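PDB 4WU0: similar to yteR (Bacilus subtilis) from Clostridium acetobutylicum, which probably hydrolyses unsaturated rhamnogalacturonan fragments of pectin, as a glycoside hydrolase of family GH105 related to YteR. Local coordinates for residues P110-K113 / E114-W118; F152-I155 / T156-I160. All blocks are in the same frame, centred on the assembly; numbering follows the deposited sequence.

The doubled-back loop of interaction 1 (110-118) and the first turns of helix 152-166 in interaction 2 (152-160) make a compact comparison. Interaction 1 lies near the surface, held by a mixture of backbone bonds, one threonine hydroxyl and a proline-tryptophan CH-pi contact. Interaction 2 is more deeply buried, and there regular helical bonds dominate and side chains add a single polar bond. The centres of interaction 1 and interaction 2 are about 11 Å apart, and the two meet directly. Arg111 NH2 forms a salt bridge with Asp154 OD2 at 2.9 Å, and Phe117 N probably donates to Gln158 OE1, so that loop and helix are held together by charge and amide alike.

Interaction 1 of 2, residues P110-K113 / E114-W118; sequences PRTK and ENVFW
With chi1 at 64°, Thr112 sets its hydroxyl between its own backbone N and carbonyl carbon, facing the returning chain, where OG1 accepts from Val116 N at 3.1 Å and weakly from Glu114 N. Arg111 follows a different course: CG lies anti to the carbonyl carbon (chi1 -70°) and the chain runs extended to NE, carrying the guanidinium alongside Phe117. There NH1 donates to Asn115 O at 2.9 Å, an acceptor close to the guanidinium plane, while Phe117 CE1 lies over one guanidinium face, 3.4 Å from NH2. The two planes are inclined by 52°, too steeply for a parallel stack.

The backbone beneath is a tight reversal. A type I turn spans Thr112 to Asn115, closed by Asn115 N to Thr112 O; beyond it Thr112 N donates to Val116 O (2.8 Å) and Trp118 N to Pro110 O (2.9 Å), bracketing a single beta bridge between Arg111 and Phe117. At the open end Pro110 crosses Trp118 at about a right angle, and its CB sits 3.6 Å from the centroid of the indole six-membered ring, a CH-pi contact over the face. One water joins Thr112 OG1 to Glu114 OE1, and that carboxylate oxygen is also bonded to Asn165.

The reversal belongs to the loop between helix 93-108 and strand 126-128. Val116 and Thr112 rest on Ile127 of that strand, His125 meets Trp118 edge-to-face, and helix 152-166 packs against the loop, Gln158 touching Arg111 and Val116, and Ile161 touching Glu114 and Val116.

Interaction 2 of 2, residues F152-I155 / T156-I160; sequences FDDI and THQFI
Thr156 N to Phe152 O, at 2.9 Å, leads the backbone bonds in this first part of helix 152-166. His157 N to Asp153 O, Gln158 N to Asp154 O and Phe159 N to Ile155 O continue the i to i+4 ladder.

A second, polar kind of contact joins side chains one turn apart. Gln158 NE2 donates to Asp154 OD1 at 3.1 Å, with an N-H...O angle of 153°. The amide meets the oxygen from above the carboxylate plane, although the two flat groups are only 23° apart. Asp154 can take part because its CG is anti to the backbone N (chi1 179°), which turns the carboxylate along the helix toward Gln158.

Apolar packing is the third kind. Ile155 and Phe159 run side by side, with Ile155 CG2 4.0 Å from Phe159 CE2 and at the ring edge. Both side chains face helix 199-215.

The polar atoms also work beyond the helix, since the second oxygen of the carboxylate, and probably the amide oxygen too, is used by the loop 110-118. This sharing probably fixes the rotation of both groups, and the nearby guanidinium of Arg111 would be expected to stabilise the aspartate as an anion.

Interaction 1 of 2, residues P110-K113 / E114-W118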
loop_
_atom_site.group_PDB
_atom_site.type_symbol
_atom_site.label_atom_id
_atom_site.label_comp_id
_atom_site.label_asym_id
_atom_site.label_seq_id
_atom_site.Cartn_x
_atom_site.Cartn_y
_atom_site.Cartn_z
ATOM N N PRO A 110 -15.459 -13.308 -1.833
ATOM C CA PRO A 110 -15.066 -14.696 -1.588
ATOM C C PRO A 110 -13.812 -14.831 -0.744
ATOM O O PRO A 110 -12.921 -13.980 -0.805
ATOM C CB PRO A 110 -14.857 -15.273 -3.002
ATOM C CG PRO A 110 -14.611 -14.078 -3.867
ATOM C CD PRO A 110 -15.450 -12.982 -3.267
ATOM N N ARG A 111 -13.755 -15.913 0.022
ATOM C CA ARG A 111 -12.671 -16.141 0.970
ATOM C C ARG A 111 -12.037 -17.511 0.810
ATOM O O ARG A 111 -12.676 -18.459 0.334
ATOM C CB ARG A 111 -13.189 -16.005 2.392
ATOM C CG ARG A 111 -13.558 -14.586 2.773
ATOM C CD ARG A 111 -14.350 -14.586 4.034
ATOM N NE ARG A 111 -14.874 -13.281 4.454
ATOM C CZ ARG A 111 -14.353 -12.515 5.410
ATOM N NH1 ARG A 111 -13.232 -12.863 6.036
ATOM N NH2 ARG A 111 -14.965 -11.383 5.744
ATOM N N THR A 112 -10.777 -17.607 1.225
ATOM C CA THR A 112 -10.061 -18.877 1.231
ATOM C C THR A 112 -10.583 -19.756 2.353
ATOM O O THR A 112 -11.440 -19.338 3.147
ATOM C CB THR A 112 -8.567 -18.680 1.481
ATOM O OG1 THR A 112 -8.398 -18.144 2.798
ATOM C CG2 THR A 112 -7.964 -17.730 0.465
ATOM N N LYS A 113 -10.076 -20.977 2.424
ATOM C CA LYS A 113 -10.523 -21.927 3.439
ATOM C C LYS A 113 -10.263 -21.395 4.857
ATOM O O LYS A 113 -10.956 -21.772 5.813
ATOM C CB LYS A 113 -9.858 -23.294 3.228
ATOM C CG LYS A 113 -8.396 -23.334 3.612
ATOM C CD LYS A 113 -7.726 -24.718 3.422
ATOM C CE LYS A 113 -7.803 -25.243 1.992
ATOM N NZ LYS A 113 -6.859 -26.384 1.766
ATOM N N GLU A 114 -9.269 -20.519 4.982
ATOM C CA GLU A 114 -8.932 -19.881 6.259
ATOM C C GLU A 114 -9.482 -18.459 6.385
ATOM O O GLU A 114 -8.994 -17.657 7.193
ATOM C CB GLU A 114 -7.422 -19.869 6.445
ATOM C CG GLU A 114 -6.811 -21.247 6.426
ATOM C CD GLU A 114 -5.307 -21.206 6.387
ATOM O OE1 GLU A 114 -4.767 -20.701 5.374
ATOM O OE2 GLU A 114 -4.684 -21.680 7.365
ATOM N N ASN A 115 -10.491 -18.150 5.578
ATOM C CA ASN A 115 -11.258 -16.909 5.703
ATOM C C ASN A 115 -10.534 -15.630 5.334
ATOM O O ASN A 115 -10.898 -14.540 5.794
ATOM C CB ASN A 115 -11.903 -16.799 7.099
ATOM C CG ASN A 115 -13.251 -17.477 7.146
ATOM O OD1 ASN A 115 -14.106 -17.217 6.299
ATOM N ND2 ASN A 115 -13.435 -18.393 8.104
ATOM N N VAL A 116 -9.548 -15.737 4.445
ATOM C CA VAL A 116 -8.880 -14.560 3.901
ATOM C C VAL A 116 -9.523 -14.197 2.565
ATOM O O VAL A 116 -9.813 -15.073 1.753
ATOM C CB VAL A 116 -7.374 -14.817 3.704
ATOM C CG1 VAL A 116 -6.675 -13.594 3.194
ATOM C CG2 VAL A 116 -6.749 -15.322 5.014
ATOM N N PHE A 117 -9.773 -12.918 2.335
ATOM C CA PHE A 117 -10.309 -12.480 1.045
ATOM C C PHE A 117 -9.432 -12.976 -0.127
ATOM O O PHE A 117 -8.206 -12.774 -0.137
ATOM C CB PHE A 117 -10.327 -10.951 0.964
ATOM C CG PHE A 117 -11.205 -10.262 1.989
ATOM C CD1 PHE A 117 -12.508 -10.679 2.226
ATOM C CD2 PHE A 117 -10.730 -9.154 2.670
ATOM C CE1 PHE A 117 -13.310 -10.012 3.156
ATOM C CE2 PHE A 117 -11.515 -8.479 3.583
ATOM C CZ PHE A 117 -12.807 -8.909 3.828
ATOM N N TRP A 118 -10.060 -13.566 -1.126
ATOM C CA TRP A 118 -9.420 -13.733 -2.418
ATOM C C TRP A 118 -9.006 -12.357 -2.962
ATOM O O TRP A 118 -9.712 -11.367 -2.805
ATOM C CB TRP A 118 -10.385 -14.307 -3.447
ATOM C CG TRP A 118 -10.823 -15.711 -3.246
ATOM C CD1 TRP A 118 -10.457 -16.568 -2.241
ATOM C CD2 TRP A 118 -11.704 -16.445 -4.100
ATOM N NE1 TRP A 118 -11.064 -17.791 -2.421
ATOM C CE2 TRP A 118 -11.852 -17.736 -3.544
ATOM C CE3 TRP A 118 -12.403 -16.127 -5.270
ATOM C CZ2 TRP A 118 -12.639 -18.714 -4.137
ATOM C CZ3 TRP A 118 -13.199 -17.098 -5.855
ATOM C CH2 TRP A 118 -13.316 -18.376 -5.284
HETATM O O HOH W 1 -6.139 -19.470 3.244
#

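Interaction 2 of 2, residues F152-I155 / T156-I160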
loop_
_atom_site.group_PDB
_atom_site.type_symbol
_atom_site.label_atom_id
_atom_site.label_comp_id
_atom_site.label_asym_id
_atom_site.label_seq_id
_atom_site.Cartn_x
_atom_site.Cartn_y
_atom_site.Cartn_z
ATOM N N PHE A 152 -12.976 -6.368 13.995
ATOM C CA PHE A 152 -11.512 -6.325 13.958
ATOM C C PHE A 152 -10.894 -7.734 14.032
ATOM O O PHE A 152 -9.781 -7.945 13.534
ATOM C CB PHE A 152 -10.952 -5.460 15.094
ATOM C CG PHE A 152 -11.118 -3.978 14.888
ATOM C CD1 PHE A 152 -10.598 -3.351 13.775
ATOM C CD2 PHE A 152 -11.736 -3.191 15.857
ATOM C CE1 PHE A 152 -10.729 -1.980 13.597
ATOM C CE2 PHE A 152 -11.861 -1.814 15.679
ATOM C CZ PHE A 152 -11.351 -1.218 14.541
ATOM N N ASP A 153 -11.578 -8.683 14.664
ATOM C CA ASP A 153 -11.056 -10.048 14.790
ATOM C C ASP A 153 -10.857 -10.685 13.419
ATOM O O ASP A 153 -9.927 -11.456 13.214
ATOM C CB ASP A 153 -12.036 -10.952 15.565
ATOM C CG ASP A 153 -12.160 -10.613 17.047
ATOM O OD1 ASP A 153 -11.588 -9.612 17.530
ATOM O OD2 ASP A 153 -12.883 -11.371 17.739
ATOM N N ASP A 154 -11.770 -10.381 12.505
ATOM C CA ASP A 154 -11.724 -10.873 11.129
ATOM C C ASP A 154 -10.484 -10.306 10.459
ATOM O O ASP A 154 -9.670 -11.045 9.904
ATOM C CB ASP A 154 -13.008 -10.426 10.420
ATOM C CG ASP A 154 -13.083 -10.841 8.958
ATOM O OD1 ASP A 154 -12.124 -11.421 8.400
ATOM O OD2 ASP A 154 -14.135 -10.554 8.360
ATOM N N ILE A 155 -10.335 -8.991 10.553
ATOM C CA ILE A 155 -9.222 -8.280 9.954
ATOM C C ILE A 155 -7.882 -8.794 10.466
ATOM O O ILE A 155 -6.977 -9.095 9.669
ATOM C CB ILE A 155 -9.375 -6.778 10.224
ATOM C CG1 ILE A 155 -10.568 -6.245 9.419
ATOM C CG2 ILE A 155 -8.089 -5.997 9.900
ATOM C CD1 ILE A 155 -11.252 -5.058 10.059
ATOM N N THR A 156 -7.723 -8.895 11.777
ATOM C CA THR A 156 -6.433 -9.325 12.303
ATOM C C THR A 156 -6.119 -10.764 11.896
ATOM O O THR A 156 -4.986 -11.096 11.577
ATOM C CB THR A 156 -6.330 -9.154 13.832
ATOM O OG1 THR A 156 -7.373 -9.869 14.494
ATOM C CG2 THR A 156 -6.432 -7.686 14.192
ATOM N N HIS A 157 -7.127 -11.623 11.910
ATOM C CA HIS A 157 -6.954 -13.011 11.464
ATOM C C HIS A 157 -6.409 -13.054 10.035
ATOM O O HIS A 157 -5.553 -13.892 9.700
ATOM C CB HIS A 157 -8.303 -13.727 11.534
ATOM C CG HIS A 157 -8.265 -15.157 11.096
ATOM N ND1 HIS A 157 -7.735 -16.166 11.873
ATOM C CD2 HIS A 157 -8.702 -15.748 9.959
ATOM C CE1 HIS A 157 -7.862 -17.319 11.241
ATOM N NE2 HIS A 157 -8.440 -17.090 10.074
ATOM N N GLN A 158 -6.864 -12.141 9.184
ATOM C CA GLN A 158 -6.370 -12.129 7.806
ATOM C C GLN A 158 -4.883 -11.801 7.734
ATOM O O GLN A 158 -4.145 -12.417 6.968
ATOM C CB GLN A 158 -7.177 -11.170 6.951
ATOM C CG GLN A 158 -8.636 -11.612 6.895
ATOM C CD GLN A 158 -9.346 -11.143 5.671
ATOM O OE1 GLN A 158 -8.809 -11.210 4.557
ATOM N NE2 GLN A 158 -10.572 -10.654 5.861
ATOM N N PHE A 159 -4.425 -10.858 8.547
ATOM C CA PHE A 159 -2.996 -10.577 8.617
ATOM C C PHE A 159 -2.190 -11.754 9.121
ATOM O O PHE A 159 -1.105 -12.028 8.609
ATOM C CB PHE A 159 -2.713 -9.372 9.524
ATOM C CG PHE A 159 -2.965 -8.061 8.852
ATOM C CD1 PHE A 159 -1.976 -7.465 8.110
ATOM C CD2 PHE A 159 -4.207 -7.453 8.922
ATOM C CE1 PHE A 159 -2.195 -6.265 7.464
ATOM C CE2 PHE A 159 -4.445 -6.250 8.280
ATOM C CZ PHE A 159 -3.439 -5.653 7.550
ATOM N N ILE A 160 -2.709 -12.433 10.145
ATOM C CA ILE A 160 -1.993 -13.539 10.766
ATOM C C ILE A 160 -1.873 -14.742 9.825
ATOM O O ILE A 160 -0.827 -15.357 9.730
ATOM C CB ILE A 160 -2.674 -13.925 12.084
ATOM C CG1 ILE A 160 -2.424 -12.825 13.115
ATOM C CG2 ILE A 160 -2.167 -15.259 12.615
ATOM C CD1 ILE A 160 -3.322 -12.872 14.349
#